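Local coordinates for bacterial leucyl aminopeptidase (Legionella pneumophila, PDB 6ESL), which probably removes leucine and other N-terminal residues from peptides as a secreted zinc-dependent aminopeptidase of the M28 family, at residues Y144-K150 with T212-P218. Residues are numbered along the deposited sequence; the frame is centred on the assembly and turned at random.
Sequences YNRSATK and TLDGRMP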
ATOM      1  N   TYR B 144      33.913 -16.623  10.267  1.00 36.79           N
ATOM      2  CA  TYR B 144      34.074 -17.391   9.046  1.00 35.98           C
ATOM      3  C   TYR B 144      32.689 -17.474   8.330  1.00 35.06           C
ATOM      4  O   TYR B 144      32.580 -17.309   7.109  1.00 32.76           O
ATOM      5  CB  TYR B 144      34.656 -18.767   9.350  1.00 39.32           C
ATOM      6  CG  TYR B 144      34.810 -19.650   8.152  1.00 41.59           C
ATOM      7  CD1 TYR B 144      35.883 -19.450   7.287  1.00 43.89           C
ATOM      8  CD2 TYR B 144      33.891 -20.664   7.845  1.00 42.48           C
ATOM      9  CE1 TYR B 144      36.032 -20.222   6.141  1.00 44.63           C
ATOM     10  CE2 TYR B 144      34.040 -21.429   6.712  1.00 44.53           C
ATOM     11  CZ  TYR B 144      35.132 -21.199   5.877  1.00 45.06           C
ATOM     12  OH  TYR B 144      35.296 -21.878   4.720  1.00 46.37           O
ATOM     13  N   ASN B 145      31.665 -17.743   9.143  1.00 33.27           N
ATOM     14  CA  ASN B 145      30.237 -17.547   8.755  1.00 32.82           C
ATOM     15  C   ASN B 145      29.455 -17.371  10.029  1.00 33.78           C
ATOM     16  O   ASN B 145      30.032 -17.435  11.143  1.00 33.62           O
ATOM     17  CB  ASN B 145      29.708 -18.648   7.887  1.00 32.27           C
ATOM     18  CG  ASN B 145      29.672 -20.055   8.624  1.00 32.74           C
ATOM     19  OD1 ASN B 145      29.231 -20.205   9.818  1.00 34.27           O
ATOM     20  ND2 ASN B 145      30.158 -21.046   7.909  1.00 29.72           N
ATOM     21  N   ARG B 146      28.138 -17.125   9.890  1.00 31.24           N
ATOM     22  CA  ARG B 146      27.277 -17.017  11.074  1.00 29.35           C
ATOM     23  C   ARG B 146      26.068 -17.917  10.913  1.00 30.63           C
ATOM     24  O   ARG B 146      24.948 -17.590  11.364  1.00 30.44           O
ATOM     25  CB  ARG B 146      26.926 -15.569  11.281  1.00 29.32           C
ATOM     26  CG  ARG B 146      28.141 -14.576  11.220  1.00 29.38           C
ATOM     27  CD  ARG B 146      27.680 -13.163  11.503  1.00 28.23           C
ATOM     28  NE  ARG B 146      26.693 -12.594  10.513  1.00 28.27           N
ATOM     29  CZ  ARG B 146      27.021 -11.963   9.385  1.00 29.24           C
ATOM     30  NH1 ARG B 146      28.302 -11.857   8.979  1.00 31.12           N
ATOM     31  NH2 ARG B 146      26.086 -11.362   8.648  1.00 26.19           N
ATOM     32  N   SER B 147      26.321 -19.098  10.322  1.00 30.99           N
ATOM     33  CA  SER B 147      25.333 -20.127  10.155  1.00 31.59           C
ATOM     34  C   SER B 147      24.750 -20.662  11.443  1.00 33.82           C
ATOM     35  O   SER B 147      25.496 -20.966  12.399  1.00 34.20           O
ATOM     36  CB  SER B 147      25.955 -21.276   9.424  1.00 32.44           C
ATOM     37  OG  SER B 147      25.053 -22.343   9.201  1.00 32.90           O
ATOM     38  N   ALA B 148      23.406 -20.856  11.426  1.00 32.72           N
ATOM     39  CA  ALA B 148      22.687 -21.249  12.583  1.00 32.95           C
ATOM     40  C   ALA B 148      23.057 -22.682  13.070  1.00 33.55           C
ATOM     41  O   ALA B 148      22.691 -23.038  14.159  1.00 33.30           O
ATOM     42  CB  ALA B 148      21.224 -21.146  12.342  1.00 32.00           C
ATOM     43  N   THR B 149      23.762 -23.448  12.263  1.00 34.57           N
ATOM     44  CA  THR B 149      24.131 -24.835  12.619  1.00 37.86           C
ATOM     45  C   THR B 149      25.570 -24.885  13.106  1.00 38.57           C
ATOM     46  O   THR B 149      26.028 -26.008  13.350  1.00 37.61           O
ATOM     47  CB  THR B 149      24.062 -25.816  11.402  1.00 38.08           C
ATOM     48  OG1 THR B 149      24.852 -25.292  10.322  1.00 37.94           O
ATOM     49  CG2 THR B 149      22.614 -26.015  10.925  1.00 38.90           C
ATOM     50  N   LYS B 150      26.257 -23.751  13.165  1.00 36.71           N
ATOM     51  CA  LYS B 150      27.691 -23.687  13.514  1.00 39.00           C
ATOM     52  C   LYS B 150      28.039 -22.932  14.771  1.00 39.44           C
ATOM     53  O   LYS B 150      27.357 -22.013  15.189  1.00 38.16           O
ATOM     54  CB  LYS B 150      28.475 -23.067  12.367  1.00 39.62           C
ATOM     55  CG  LYS B 150      28.231 -23.789  11.035  1.00 41.26           C
ATOM     56  CD  LYS B 150      28.850 -25.189  11.098  1.00 44.22           C
ATOM     57  CE  LYS B 150      29.359 -25.613   9.750  1.00 45.97           C
ATOM     58  NZ  LYS B 150      28.266 -26.084   8.963  1.00 47.58           N
ATOM     59  N   THR B 212      24.036 -16.341   8.267  1.00 26.26           N
ATOM     60  CA  THR B 212      24.457 -16.517   6.898  1.00 26.25           C
ATOM     61  C   THR B 212      24.334 -17.950   6.502  1.00 27.08           C
ATOM     62  O   THR B 212      23.932 -18.848   7.301  1.00 28.97           O
ATOM     63  CB  THR B 212      25.955 -16.138   6.728  1.00 28.16           C
ATOM     64  OG1 THR B 212      26.800 -17.138   7.415  1.00 28.41           O
ATOM     65  CG2 THR B 212      26.221 -14.742   7.225  1.00 28.74           C
ATOM     66  N   LEU B 213      24.682 -18.220   5.262  1.00 28.32           N
ATOM     67  CA  LEU B 213      24.836 -19.604   4.806  1.00 30.34           C
ATOM     68  C   LEU B 213      26.139 -20.215   5.421  1.00 31.12           C
ATOM     69  O   LEU B 213      26.944 -19.523   6.064  1.00 29.41           O
ATOM     70  CB  LEU B 213      24.883 -19.674   3.274  1.00 31.56           C
ATOM     71  CG  LEU B 213      23.765 -19.189   2.391  1.00 33.94           C
ATOM     72  CD1 LEU B 213      23.867 -19.762   1.024  1.00 33.96           C
ATOM     73  CD2 LEU B 213      22.528 -19.587   3.114  1.00 36.84           C
ATOM     74  N   ASP B 214      26.316 -21.501   5.167  1.00 32.48           N
ATOM     75  CA  ASP B 214      27.561 -22.180   5.406  1.00 34.45           C
ATOM     76  C   ASP B 214      28.664 -21.848   4.420  1.00 35.49           C
ATOM     77  O   ASP B 214      28.469 -21.124   3.450  1.00 34.92           O
ATOM     78  CB  ASP B 214      27.390 -23.700   5.442  1.00 37.81           C
ATOM     79  CG  ASP B 214      26.402 -24.160   6.481  1.00 38.53           C
ATOM     80  OD1 ASP B 214      26.614 -23.849   7.670  1.00 37.15           O
ATOM     81  OD2 ASP B 214      25.390 -24.797   6.060  1.00 40.32           O
ATOM     82  N   GLY B 215      29.884 -22.364   4.707  1.00 36.79           N
ATOM     83  CA  GLY B 215      31.057 -21.935   3.925  1.00 37.22           C
ATOM     84  C   GLY B 215      31.569 -20.593   4.405  1.00 36.06           C
ATOM     85  O   GLY B 215      31.212 -20.078   5.451  1.00 35.29           O
ATOM     86  N   ARG B 216      32.434 -20.008   3.585  1.00 38.42           N
ATOM     87  CA  ARG B 216      32.965 -18.705   3.912  1.00 40.36           C
ATOM     88  C   ARG B 216      31.973 -17.649   3.478  1.00 36.40           C
ATOM     89  O   ARG B 216      31.874 -17.316   2.297  1.00 34.81           O
ATOM     90  CB  ARG B 216      34.244 -18.427   3.124  1.00 45.37           C
ATOM     91  CG  ARG B 216      34.871 -17.074   3.418  1.00 51.79           C
ATOM     92  CD  ARG B 216      35.260 -16.953   4.882  1.00 59.50           C
ATOM     93  NE  ARG B 216      35.846 -15.651   5.186  1.00 63.84           N
ATOM     94  CZ  ARG B 216      35.149 -14.592   5.583  1.00 59.22           C
ATOM     95  NH1 ARG B 216      33.833 -14.677   5.725  1.00 49.18           N
ATOM     96  NH2 ARG B 216      35.766 -13.445   5.837  1.00 62.52           N
ATOM     97  N   MET B 217      31.238 -17.122   4.445  1.00 35.09           N
ATOM     98  CA  MET B 217      30.198 -16.092   4.165  1.00 33.10           C
ATOM     99  C   MET B 217      30.354 -14.914   5.081  1.00 31.71           C
ATOM    100  O   MET B 217      29.865 -14.881   6.187  1.00 33.27           O
ATOM    101  CB  MET B 217      28.844 -16.776   4.380  1.00 33.54           C
ATOM    102  CG  MET B 217      28.595 -17.910   3.452  1.00 34.31           C
ATOM    103  SD  MET B 217      28.202 -17.359   1.794  1.00 33.66           S
ATOM    104  CE  MET B 217      28.335 -18.887   0.849  1.00 36.87           C
ATOM    105  N   PRO B 218      31.109 -13.915   4.632  1.00 30.56           N
ATOM    106  CA  PRO B 218      31.163 -12.657   5.405  1.00 31.06           C
ATOM    107  C   PRO B 218      29.794 -11.993   5.646  1.00 28.66           C
ATOM    108  O   PRO B 218      29.612 -11.278   6.619  1.00 28.84           O
ATOM    109  CB  PRO B 218      32.036 -11.722   4.546  1.00 31.51           C
ATOM    110  CG  PRO B 218      32.542 -12.551   3.456  1.00 32.06           C
ATOM    111  CD  PRO B 218      31.762 -13.830   3.329  1.00 30.25           C
TER
HETATM  112  O   HOH W   1      30.535 -14.010   8.608  1.00 27.85           O
HETATM  113  O   HOH W   2      22.868 -21.303   7.456  1.00 34.14           O
HETATM  114  O   HOH W   3      21.695 -20.191   9.085  1.00 25.70           O
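With chi1 of N145 at 64°, its CG sits between the backbone N and the carbonyl carbon, and the amide projects at the loop 212-218; in S147, OG anti to the backbone N (chi1 -180°) meets D214. N145 ND2 donates to G215 O at 2.8 Å, nearly straight and close to the amide plane, while OD1 takes the N-H of S147 in an Asx turn, so both ends of the amide have a partner, which limits its rotation, although S147 N meets OD1 from above the carbonyl plane. D214 OD1 accepts twice, from opposite faces of the carboxylate: S147 OG at 2.7 Å and K150 NZ at 3.1 Å, the latter a salt bridge that probably stabilises the charged form. T212 OG1 accepts the backbone N-H of R146, N to OG1 2.8 Å, and donates its own hydrogen bond to L213 O. T212 CG2 lies over the centre of one face of the R146 guanidinium, whose NH1 bonds P218 O at 2.8 Å near the group's plane; NE and NH2 bind M210 O and G219 O, so one arginine ties together backbone carbonyls along the loop. Beyond, the Y144 ring takes R216 CA over one face, 4.1 Å from its centroid, and Y144 O accepts from M217 N at 3.0 Å. Segment 144-150, linking helices 130-142 and 151-170, thus packs on the loop after strand 203-209, which ends in zinc ligand H209; the L213 side chain, about 7 Å from a zinc, places the contact beside the di-zinc site of this M28-family aminopeptidase.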